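Long-range contacts in DNA polymerase (Bacillus phage phi29, PDB 2PYJ), which replicates viral DNA by protein-primed, strand-displacing synthesis with high processivity and fidelity, and also carries a 3'-5' exonuclease activity: residues N31-S36 with A176-F181; S122-P127 with R187-S192; E239-E244 with F489-Y494. The protein carries 2 engineered substitutions. All blocks are in the same frame, centred on the assembly; numbering follows the deposited sequence. Where two conformers were deposited one is given.

Overall arrangement
From the N terminus, the chain first makes the hairpin turn at 31-36, which meets helix 160-182 when contact 1 closes a loop of about 140 residues. Residues 122-127 lie within that loop, but their partner, the start of helix 190-202, follows it; contact 2 thus closes about 60 residues and crosses contact 1. The two touch, Leu177 and Phe181 packing on Lys125. Together they tie the edge of the exonuclease sheet and the loop 122-127 to helix 160-182 and to the DNA-contacting start of helix 190-202. Contact 3 follows in series, closing about 245 residues between two strands of the polymerization region, its centre about 49 Å from that of contact 1.

Contact 1. Residues N31-S36 with A176-F181; sequences NIEDHS and ALLIQF
The Phe181 ring meets the methyl CD1 of Ile32 obliquely, with CE1 4.4 Å from that methyl, while one of its faces carries the backbone oxygen of Leu177, which sits 3.1 Å above the ring plane and toward the rim. On the turn side, the His35 imidazole has the backbone oxygen of Asn31 at its edge, in the ring plane. Between these two flat groups the contact is a small apolar joint in which Ile32 does most of the work. Two conformers of Ile32 were deposited, and its contacts are those of one of them. Its two branches divide the task: CD1 reaches Leu177 CD1 at 3.8 Å, the two side chains meeting at a slant, and CG2 lies 3.8 Å from Leu178 CB. The first torsion (chi1 -68°) sends CG1 and CG2 apart, and the extended chi2 (164°) carries CD1 on to Leu177. Ile32 and Leu178 run past each other in opposite directions, and Leu178 CD2 ends 3.7 Å from the backbone oxygen of Ile32. On the solvent side, the aliphatic CG of Glu33 brushes Leu178 CD1 at 4.4 Å. No hydrogen bond joins the two segments; the contact is apolar packing, with one methyl against a backbone oxygen. Residues 31-34 form a type I turn, closed weakly by Asp34 N on Asn31 O (3.2 Å). Around the joint, Met8 of strand 8-15 packs against Ile32, Glu33 and Phe181, and the side chain of Phe181 comes close to Tyr59, a site of interaction with the primer terminal protein. A beta hairpin, made of strands 24-31 and 34-41 at one border of a mixed sheet, thus rests its turn on helix 160-182 within the exonuclease domain, whose fold in family B polymerases is ribonuclease H-like.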
loop_
_atom_site.group_PDB
_atom_site.type_symbol
_atom_site.label_atom_id
_atom_site.label_comp_id
_atom_site.label_asym_id
_atom_site.label_seq_id
_atom_site.Cartn_x
_atom_site.Cartn_y
_atom_site.Cartn_z
ATOM N N ASN G 31 15.056 17.774 -18.378
ATOM C CA ASN G 31 15.847 18.101 -17.184
ATOM C C ASN G 31 14.905 18.726 -16.147
ATOM O O ASN G 31 14.246 19.721 -16.439
ATOM C CB ASN G 31 16.990 19.067 -17.575
ATOM C CG ASN G 31 18.077 19.209 -16.496
ATOM O OD1 ASN G 31 19.246 19.435 -16.820
ATOM N ND2 ASN G 31 17.698 19.113 -15.234
ATOM N N ILE G 32 14.832 18.139 -14.948
ATOM C CA ILE G 32 13.933 18.602 -13.876
ATOM C C ILE G 32 14.339 20.002 -13.357
ATOM O O ILE G 32 13.514 20.769 -12.865
ATOM C CB ILE G 32 13.896 17.555 -12.703
ATOM C CG1 ILE G 32 13.208 16.259 -13.164
ATOM C CG2 ILE G 32 13.168 18.110 -11.480
ATOM C CD1 ILE G 32 13.447 15.065 -12.249
ATOM N N GLU G 33 15.632 20.299 -13.458
ATOM C CA GLU G 33 16.181 21.585 -13.023
ATOM C C GLU G 33 16.383 22.582 -14.178
ATOM O O GLU G 33 16.871 23.698 -13.966
ATOM C CB GLU G 33 17.491 21.359 -12.287
ATOM C CG GLU G 33 17.330 20.601 -10.984
ATOM C CD GLU G 33 18.657 20.279 -10.347
ATOM O OE1 GLU G 33 18.988 20.898 -9.315
ATOM O OE2 GLU G 33 19.380 19.414 -10.891
ATOM N N ASP G 34 16.005 22.180 -15.390
ATOM C CA ASP G 34 16.095 23.058 -16.565
ATOM C C ASP G 34 15.190 22.553 -17.692
ATOM O O ASP G 34 15.603 21.726 -18.501
ATOM C CB ASP G 34 17.546 23.161 -17.054
ATOM C CG ASP G 34 17.709 24.113 -18.228
ATOM O OD1 ASP G 34 16.745 24.843 -18.561
ATOM O OD2 ASP G 34 18.812 24.139 -18.819
ATOM N N HIS G 35 13.966 23.077 -17.752
ATOM C CA HIS G 35 12.958 22.593 -18.718
ATOM C C HIS G 35 13.342 22.815 -20.179
ATOM O O HIS G 35 12.834 22.119 -21.061
ATOM C CB HIS G 35 11.594 23.223 -18.450
ATOM C CG HIS G 35 11.033 22.891 -17.105
ATOM N ND1 HIS G 35 10.038 23.639 -16.511
ATOM C CD2 HIS G 35 11.339 21.905 -16.228
ATOM C CE1 HIS G 35 9.750 23.121 -15.331
ATOM N NE2 HIS G 35 10.525 22.069 -15.135
ATOM N N SER G 36 14.228 23.787 -20.431
ATOM C CA SER G 36 14.730 24.059 -21.783
ATOM C C SER G 36 15.527 22.874 -22.335
ATOM O O SER G 36 15.576 22.667 -23.552
ATOM C CB SER G 36 15.580 25.337 -21.807
ATOM O OG SER G 36 16.840 25.138 -21.187
ATOM N N ALA G 176 6.459 18.611 -10.196
ATOM C CA ALA G 176 6.040 18.011 -8.923
ATOM C C ALA G 176 7.206 17.411 -8.150
ATOM O O ALA G 176 7.295 17.583 -6.942
ATOM C CB ALA G 176 4.979 16.951 -9.160
ATOM N N LEU G 177 8.086 16.684 -8.847
ATOM C CA LEU G 177 9.287 16.126 -8.226
ATOM C C LEU G 177 10.171 17.228 -7.643
ATOM O O LEU G 177 10.690 17.076 -6.541
ATOM C CB LEU G 177 10.097 15.285 -9.222
ATOM C CG LEU G 177 9.588 13.877 -9.564
ATOM C CD1 LEU G 177 10.424 13.291 -10.695
ATOM C CD2 LEU G 177 9.579 12.940 -8.327
ATOM N N LEU G 178 10.332 18.331 -8.384
ATOM C CA LEU G 178 11.157 19.456 -7.919
ATOM C C LEU G 178 10.537 20.136 -6.690
ATOM O O LEU G 178 11.254 20.533 -5.771
ATOM C CB LEU G 178 11.397 20.481 -9.032
ATOM C CG LEU G 178 12.414 21.579 -8.688
ATOM C CD1 LEU G 178 13.808 20.997 -8.399
ATOM C CD2 LEU G 178 12.486 22.619 -9.795
ATOM N N ILE G 179 9.209 20.267 -6.685
ATOM C CA ILE G 179 8.490 20.785 -5.512
ATOM C C ILE G 179 8.830 19.950 -4.262
ATOM O O ILE G 179 9.128 20.503 -3.200
ATOM C CB ILE G 179 6.951 20.843 -5.759
ATOM C CG1 ILE G 179 6.599 22.070 -6.610
ATOM C CG2 ILE G 179 6.183 20.907 -4.443
ATOM C CD1 ILE G 179 5.236 21.985 -7.304
ATOM N N GLN G 180 8.809 18.625 -4.414
ATOM C CA GLN G 180 9.128 17.717 -3.313
ATOM C C GLN G 180 10.628 17.765 -2.965
ATOM O O GLN G 180 10.992 17.808 -1.790
ATOM C CB GLN G 180 8.686 16.280 -3.635
ATOM C CG GLN G 180 7.180 16.109 -3.997
ATOM C CD GLN G 180 6.221 16.504 -2.873
ATOM O OE1 GLN G 180 5.857 17.672 -2.736
ATOM N NE2 GLN G 180 5.790 15.518 -2.083
ATOM N N PHE G 181 11.491 17.769 -3.986
ATOM C CA PHE G 181 12.952 17.868 -3.759
ATOM C C PHE G 181 13.323 19.089 -2.922
ATOM O O PHE G 181 14.114 18.985 -1.983
ATOM C CB PHE G 181 13.731 17.895 -5.083
ATOM C CG PHE G 181 13.698 16.582 -5.860
ATOM C CD1 PHE G 181 14.050 16.559 -7.202
ATOM C CD2 PHE G 181 13.311 15.383 -5.256
ATOM C CE1 PHE G 181 14.030 15.356 -7.931
ATOM C CE2 PHE G 181 13.282 14.194 -5.979
ATOM C CZ PHE G 181 13.644 14.185 -7.321
#

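Contact 2. Residues S122-P127 with R187-S192; sequences SLKKLP and RMTAGS. With nucleotides of chain B.
A capped helix start that grips DNA phosphates is the motif here, and it is tied to the loop 122-127 where Ala190 N gives an almost straight bond (178°) to Lys124 O at 3.0 Å, arriving above the carbonyl plane. Thr189 is the N-cap: its OG1 accepts from Ser192 N at 2.9 Å and donates to OP2 of DC4 of chain B over a short 2.5 Å. Ser192 OG, likewise both donor and acceptor, holds the neighbouring phosphate, donating to OP1 of DA3 of chain B at 2.6 Å and accepting from Arg187 NE at 2.8 Å. The positive guanidinium behind that hydroxyl, and the helix start at DC4, would both favour the phosphates electrostatically. A second link crosses the contact at Lys125, whose chain folds back through chi3 and chi4 (72° and 62°) to bring NZ into a hydrogen bond with Arg187 O at 2.6 Å. That buried ammonium also pairs with Asp193 and bonds to Leu185 O. Thr189 CG2 touches Lys124 CB at 3.7 Å, but the Lys124 tail leads away to Asp121. The segment 122-127 is the loop between strand 113-121 and helix 130-137, and it includes Ser122 and Leu123, which bind single-stranded DNA and are essential for 3'-5' exonucleolysis. Helix 160-182 packs on Lys125 and Leu126, and helix 376-393 meets Pro127 and Ala190 through Leu384.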
loop_
_atom_site.group_PDB
_atom_site.type_symbol
_atom_site.label_atom_id
_atom_site.label_comp_id
_atom_site.label_asym_id
_atom_site.label_seq_id
_atom_site.Cartn_x
_atom_site.Cartn_y
_atom_site.Cartn_z
ATOM N N SER G 122 8.836 7.463 -10.386
ATOM C CA SER G 122 8.219 8.658 -9.762
ATOM C C SER G 122 6.881 8.311 -9.083
ATOM O O SER G 122 6.416 9.037 -8.200
ATOM C CB SER G 122 8.068 9.826 -10.754
ATOM O OG SER G 122 7.194 9.513 -11.806
ATOM N N LEU G 123 6.286 7.181 -9.480
ATOM C CA LEU G 123 5.031 6.707 -8.880
ATOM C C LEU G 123 5.211 6.308 -7.405
ATOM O O LEU G 123 4.246 6.301 -6.630
ATOM C CB LEU G 123 4.466 5.531 -9.680
ATOM C CG LEU G 123 2.981 5.203 -9.550
ATOM C CD1 LEU G 123 2.112 6.325 -10.083
ATOM C CD2 LEU G 123 2.655 3.877 -10.267
ATOM N N LYS G 124 6.443 5.974 -7.019
ATOM C CA LYS G 124 6.754 5.632 -5.628
ATOM C C LYS G 124 6.776 6.870 -4.720
ATOM O O LYS G 124 6.633 6.748 -3.495
ATOM C CB LYS G 124 8.094 4.884 -5.541
ATOM C CG LYS G 124 8.125 3.507 -6.229
ATOM C CD LYS G 124 7.229 2.470 -5.553
ATOM C CE LYS G 124 7.340 1.105 -6.253
ATOM N NZ LYS G 124 6.807 1.135 -7.650
ATOM N N LYS G 125 6.969 8.043 -5.331
ATOM C CA LYS G 125 6.946 9.339 -4.640
ATOM C C LYS G 125 5.597 10.035 -4.796
ATOM O O LYS G 125 5.160 10.756 -3.896
ATOM C CB LYS G 125 8.042 10.264 -5.203
ATOM C CG LYS G 125 9.465 9.760 -4.970
ATOM C CD LYS G 125 10.508 10.807 -5.344
ATOM C CE LYS G 125 10.553 11.949 -4.354
ATOM N NZ LYS G 125 10.928 11.486 -3.007
ATOM N N LEU G 126 4.966 9.825 -5.954
ATOM C CA LEU G 126 3.727 10.503 -6.345
ATOM C C LEU G 126 2.743 9.484 -6.926
ATOM O O LEU G 126 2.561 9.397 -8.157
ATOM C CB LEU G 126 4.027 11.578 -7.382
ATOM C CG LEU G 126 5.021 12.691 -7.026
ATOM C CD1 LEU G 126 5.562 13.350 -8.302
ATOM C CD2 LEU G 126 4.391 13.721 -6.107
ATOM N N PRO G 127 2.108 8.688 -6.055
ATOM C CA PRO G 127 1.268 7.576 -6.515
ATOM C C PRO G 127 -0.133 8.008 -6.995
ATOM O O PRO G 127 -1.139 7.558 -6.455
ATOM C CB PRO G 127 1.178 6.692 -5.269
ATOM C CG PRO G 127 1.234 7.654 -4.151
ATOM C CD PRO G 127 2.147 8.766 -4.583
ATOM N N ARG G 187 14.324 11.259 -1.259
ATOM C CA ARG G 187 14.573 9.815 -1.285
ATOM C C ARG G 187 13.791 9.177 -2.427
ATOM O O ARG G 187 12.912 9.809 -3.010
ATOM C CB ARG G 187 14.184 9.173 0.049
ATOM C CG ARG G 187 14.802 9.850 1.278
ATOM C CD ARG G 187 16.164 9.337 1.590
ATOM N NE ARG G 187 16.118 8.033 2.252
ATOM C CZ ARG G 187 17.156 7.444 2.834
ATOM N NH1 ARG G 187 18.341 8.044 2.870
ATOM N NH2 ARG G 187 17.008 6.249 3.391
ATOM N N MET G 188 14.096 7.922 -2.737
ATOM C CA MET G 188 13.529 7.294 -3.939
ATOM C C MET G 188 12.040 6.924 -3.775
ATOM O O MET G 188 11.354 6.687 -4.762
ATOM C CB MET G 188 14.387 6.094 -4.423
ATOM C CG MET G 188 14.054 4.724 -3.829
ATOM S SD MET G 188 14.842 3.335 -4.716
ATOM C CE MET G 188 16.554 3.502 -4.187
ATOM N N THR G 189 11.551 6.893 -2.529
ATOM C CA THR G 189 10.135 6.601 -2.246
ATOM C C THR G 189 9.582 7.493 -1.132
ATOM O O THR G 189 10.341 8.007 -0.299
ATOM C CB THR G 189 9.909 5.118 -1.815
ATOM O OG1 THR G 189 10.462 4.901 -0.504
ATOM C CG2 THR G 189 10.533 4.130 -2.819
ATOM N N ALA G 190 8.254 7.647 -1.119
ATOM C CA ALA G 190 7.524 8.276 0.010
ATOM C C ALA G 190 7.875 7.652 1.371
ATOM O O ALA G 190 8.184 8.357 2.320
ATOM C CB ALA G 190 6.011 8.194 -0.226
ATOM N N GLY G 191 7.798 6.326 1.446
ATOM C CA GLY G 191 8.137 5.577 2.654
ATOM C C GLY G 191 9.543 5.839 3.165
ATOM O O GLY G 191 9.768 5.953 4.374
ATOM N N SER G 192 10.491 5.927 2.241
ATOM C CA SER G 192 11.871 6.210 2.577
ATOM C C SER G 192 12.049 7.631 3.131
ATOM O O SER G 192 12.812 7.836 4.094
ATOM C CB SER G 192 12.764 6.005 1.365
ATOM O OG SER G 192 14.119 6.136 1.734
ATOM P P DC B 4 10.061 1.572 0.138
ATOM O OP1 DC B 4 8.795 1.895 -0.557
ATOM O OP2 DC B 4 10.982 2.640 0.528
ATOM O "O5'" DC B 4 9.843 0.687 1.439
ATOM C "C5'" DC B 4 8.899 -0.325 1.507
ATOM C "C4'" DC B 4 8.270 -0.239 2.875
ATOM O "O4'" DC B 4 7.606 1.053 3.012
ATOM C "C3'" DC B 4 7.227 -1.293 3.125
ATOM O "O3'" DC B 4 7.859 -2.467 3.653
ATOM C "C2'" DC B 4 6.342 -0.592 4.136
ATOM C "C1'" DC B 4 6.393 0.881 3.714
ATOM N N1 DC B 4 5.194 1.276 2.883
ATOM C C2 DC B 4 3.933 1.291 3.509
ATOM O O2 DC B 4 3.825 1.002 4.702
ATOM N N3 DC B 4 2.849 1.631 2.790
ATOM C C4 DC B 4 2.953 1.939 1.507
ATOM N N4 DC B 4 1.823 2.250 0.877
ATOM C C5 DC B 4 4.217 1.937 0.834
ATOM C C6 DC B 4 5.297 1.596 1.551
ATOM P P DA B 3 15.488 2.886 0.582
ATOM O OP1 DA B 3 15.165 4.289 0.218
ATOM O OP2 DA B 3 15.766 2.528 1.998
ATOM O "O5'" DA B 3 14.342 1.929 0.072
ATOM C "C5'" DA B 3 13.748 2.108 -1.220
ATOM C "C4'" DA B 3 13.059 0.838 -1.685
ATOM O "O4'" DA B 3 14.075 -0.139 -1.978
ATOM C "C3'" DA B 3 12.141 0.169 -0.669
ATOM O "O3'" DA B 3 10.804 0.564 -0.862
ATOM C "C2'" DA B 3 12.298 -1.325 -0.949
ATOM C "C1'" DA B 3 13.708 -1.424 -1.493
ATOM N N9 DA B 3 14.745 -1.781 -0.527
ATOM C C8 DA B 3 14.913 -1.310 0.756
ATOM N N7 DA B 3 15.968 -1.794 1.367
ATOM C C5 DA B 3 16.535 -2.638 0.421
ATOM C C6 DA B 3 17.684 -3.467 0.435
ATOM N N6 DA B 3 18.496 -3.574 1.492
ATOM N N1 DA B 3 17.971 -4.182 -0.690
ATOM C C2 DA B 3 17.156 -4.074 -1.754
ATOM N N3 DA B 3 16.046 -3.331 -1.881
ATOM C C4 DA B 3 15.794 -2.632 -0.754
#

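Contact 3. Residues E239-E244 with F489-Y494; sequences EKEIGE and FKRAKY
Ile242 lies across Tyr494 at about a right angle, its methyl CD1 3.8 Å from Tyr494 CD1 and meeting the ring obliquely. Both belong to the antiparallel sheet of the polymerase palm, where strand 241-250 pairs with strand 491-496. Ile242 and Ala492 form the hydrogen-bonded pair: Ile242 N reaches Ala492 O at 2.9 Å, and Ala492 N returns a bond to Ile242 O at 3.1 Å, coming from well above the carbonyl plane. Beyond this regular pair, one more backbone bond and a bridging water continue the contact: Glu239 N bonds to Tyr494 O at 2.6 Å, nearly in line with the C=O, and the water joins Lys240 O to Tyr494 N. On the same face as Ile242 and Ala492, a chi1 of 57°, with CG between the backbone N and the carbonyl carbon, brings the Phe489 ring back over Ala492 and Gly243. Ala492 CB then sits over one face of that ring, Gly243 O lies at the edge in its plane, 3.4 Å from CE1, and Ile242 CG2 also approaches the edge. The extended Glu241 crosses Arg491 at a slant in a long, weak salt bridge, OE1 to NH1 3.4 Å, with carboxylate and guanidinium planes 47° apart. Arg491 has a stronger partner in Asp503 and makes a cation-pi contact with Phe543. Tyr494 OH bonds to His461 and Gln502, and its ring stacks on Tyr500 and meets Tyr454, so the Tyr494 end of the pairing faces the strand that carries the YCDTD motif. At the corner the chain turns at Lys490, Glu244 CA points its hydrogen at Phe489 O, a CA-H...O contact of 3.2 Å with 148° at the hydrogen.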
loop_
_atom_site.group_PDB
_atom_site.type_symbol
_atom_site.label_atom_id
_atom_site.label_comp_id
_atom_site.label_asym_id
_atom_site.label_seq_id
_atom_site.Cartn_x
_atom_site.Cartn_y
_atom_site.Cartn_z
ATOM N N GLU G 239 -24.996 -11.378 2.786
ATOM C CA GLU G 239 -25.842 -11.513 1.577
ATOM C C GLU G 239 -27.360 -11.206 1.759
ATOM O O GLU G 239 -28.211 -11.818 1.119
ATOM C CB GLU G 239 -25.596 -12.879 0.895
ATOM C CG GLU G 239 -25.689 -14.102 1.812
ATOM C CD GLU G 239 -24.883 -15.285 1.306
ATOM O OE1 GLU G 239 -24.034 -15.793 2.069
ATOM O OE2 GLU G 239 -25.095 -15.709 0.146
ATOM N N LYS G 240 -27.666 -10.239 2.622
ATOM C CA LYS G 240 -29.039 -9.755 2.839
ATOM C C LYS G 240 -29.175 -8.371 2.224
ATOM O O LYS G 240 -28.199 -7.621 2.176
ATOM C CB LYS G 240 -29.346 -9.667 4.352
ATOM C CG LYS G 240 -30.358 -10.677 4.876
ATOM C CD LYS G 240 -29.736 -12.019 5.246
ATOM C CE LYS G 240 -30.810 -12.983 5.796
ATOM N NZ LYS G 240 -30.282 -14.344 6.105
ATOM N N GLU G 241 -30.368 -8.017 1.748
ATOM C CA GLU G 241 -30.596 -6.628 1.350
ATOM C C GLU G 241 -30.908 -5.814 2.594
ATOM O O GLU G 241 -31.908 -6.058 3.280
ATOM C CB GLU G 241 -31.702 -6.462 0.309
ATOM C CG GLU G 241 -31.852 -4.975 -0.127
ATOM C CD GLU G 241 -32.838 -4.742 -1.259
ATOM O OE1 GLU G 241 -32.997 -3.567 -1.655
ATOM O OE2 GLU G 241 -33.456 -5.715 -1.753
ATOM N N ILE G 242 -30.042 -4.846 2.864
ATOM C CA ILE G 242 -30.132 -4.006 4.043
ATOM C C ILE G 242 -30.774 -2.672 3.668
ATOM O O ILE G 242 -30.625 -2.197 2.542
ATOM C CB ILE G 242 -28.724 -3.799 4.664
ATOM C CG1 ILE G 242 -28.210 -5.134 5.217
ATOM C CG2 ILE G 242 -28.751 -2.722 5.754
ATOM C CD1 ILE G 242 -26.749 -5.155 5.526
ATOM N N GLY G 243 -31.510 -2.089 4.614
ATOM C CA GLY G 243 -32.127 -0.777 4.424
ATOM C C GLY G 243 -31.167 0.326 4.825
ATOM O O GLY G 243 -29.970 0.269 4.514
ATOM N N GLU G 244 -31.686 1.331 5.528
ATOM C CA GLU G 244 -30.868 2.472 5.948
ATOM C C GLU G 244 -29.730 2.072 6.899
ATOM O O GLU G 244 -29.851 1.123 7.676
ATOM C CB GLU G 244 -31.731 3.555 6.584
ATOM C CG GLU G 244 -32.678 4.218 5.603
ATOM C CD GLU G 244 -33.383 5.418 6.185
ATOM O OE1 GLU G 244 -33.555 5.484 7.427
ATOM O OE2 GLU G 244 -33.769 6.301 5.398
ATOM N N PHE G 489 -26.356 5.534 4.133
ATOM C CA PHE G 489 -26.890 4.870 2.932
ATOM C C PHE G 489 -28.370 4.501 3.050
ATOM O O PHE G 489 -28.889 4.296 4.148
ATOM C CB PHE G 489 -26.012 3.668 2.514
ATOM C CG PHE G 489 -25.822 2.617 3.582
ATOM C CD1 PHE G 489 -26.844 1.715 3.894
ATOM C CD2 PHE G 489 -24.603 2.490 4.236
ATOM C CE1 PHE G 489 -26.659 0.729 4.864
ATOM C CE2 PHE G 489 -24.406 1.498 5.204
ATOM C CZ PHE G 489 -25.438 0.614 5.516
ATOM N N LYS G 490 -29.044 4.465 1.903
ATOM C CA LYS G 490 -30.463 4.144 1.823
ATOM C C LYS G 490 -30.649 2.630 1.813
ATOM O O LYS G 490 -31.600 2.107 2.386
ATOM C CB LYS G 490 -31.063 4.770 0.558
ATOM C CG LYS G 490 -32.582 4.621 0.406
ATOM C CD LYS G 490 -33.096 5.497 -0.733
ATOM C CE LYS G 490 -34.598 5.379 -0.910
ATOM N NZ LYS G 490 -35.108 6.313 -1.960
ATOM N N ARG G 491 -29.738 1.938 1.135
ATOM C CA ARG G 491 -29.695 0.476 1.127
ATOM C C ARG G 491 -28.272 -0.017 0.860
ATOM O O ARG G 491 -27.419 0.740 0.368
ATOM C CB ARG G 491 -30.685 -0.126 0.108
ATOM C CG ARG G 491 -30.520 0.351 -1.331
ATOM C CD ARG G 491 -31.324 -0.519 -2.285
ATOM N NE ARG G 491 -31.098 -0.142 -3.680
ATOM C CZ ARG G 491 -31.553 -0.812 -4.737
ATOM N NH1 ARG G 491 -32.280 -1.913 -4.583
ATOM N NH2 ARG G 491 -31.272 -0.378 -5.955
ATOM N N ALA G 492 -28.026 -1.275 1.216
ATOM C CA ALA G 492 -26.709 -1.897 1.056
ATOM C C ALA G 492 -26.832 -3.405 0.906
ATOM O O ALA G 492 -27.891 -3.984 1.171
ATOM C CB ALA G 492 -25.806 -1.560 2.238
ATOM N N LYS G 493 -25.740 -4.030 0.464
ATOM C CA LYS G 493 -25.649 -5.481 0.377
ATOM C C LYS G 493 -24.181 -5.900 0.532
ATOM O O LYS G 493 -23.304 -5.389 -0.164
ATOM C CB LYS G 493 -26.243 -5.984 -0.946
ATOM C CG LYS G 493 -26.380 -7.503 -1.040
ATOM C CD LYS G 493 -27.609 -7.945 -1.862
ATOM C CE LYS G 493 -27.658 -7.317 -3.260
ATOM N NZ LYS G 493 -26.364 -7.464 -3.988
ATOM N N TYR G 494 -23.937 -6.812 1.467
ATOM C CA TYR G 494 -22.597 -7.263 1.819
ATOM C C TYR G 494 -22.518 -8.743 1.532
ATOM O O TYR G 494 -23.213 -9.536 2.168
ATOM C CB TYR G 494 -22.321 -7.007 3.306
ATOM C CG TYR G 494 -22.248 -5.548 3.684
ATOM C CD1 TYR G 494 -23.413 -4.792 3.850
ATOM C CD2 TYR G 494 -21.013 -4.914 3.878
ATOM C CE1 TYR G 494 -23.352 -3.451 4.193
ATOM C CE2 TYR G 494 -20.947 -3.572 4.222
ATOM C CZ TYR G 494 -22.126 -2.847 4.375
ATOM O OH TYR G 494 -22.073 -1.527 4.704
HETATM O O HOH W 1 -25.970 -7.599 3.271
#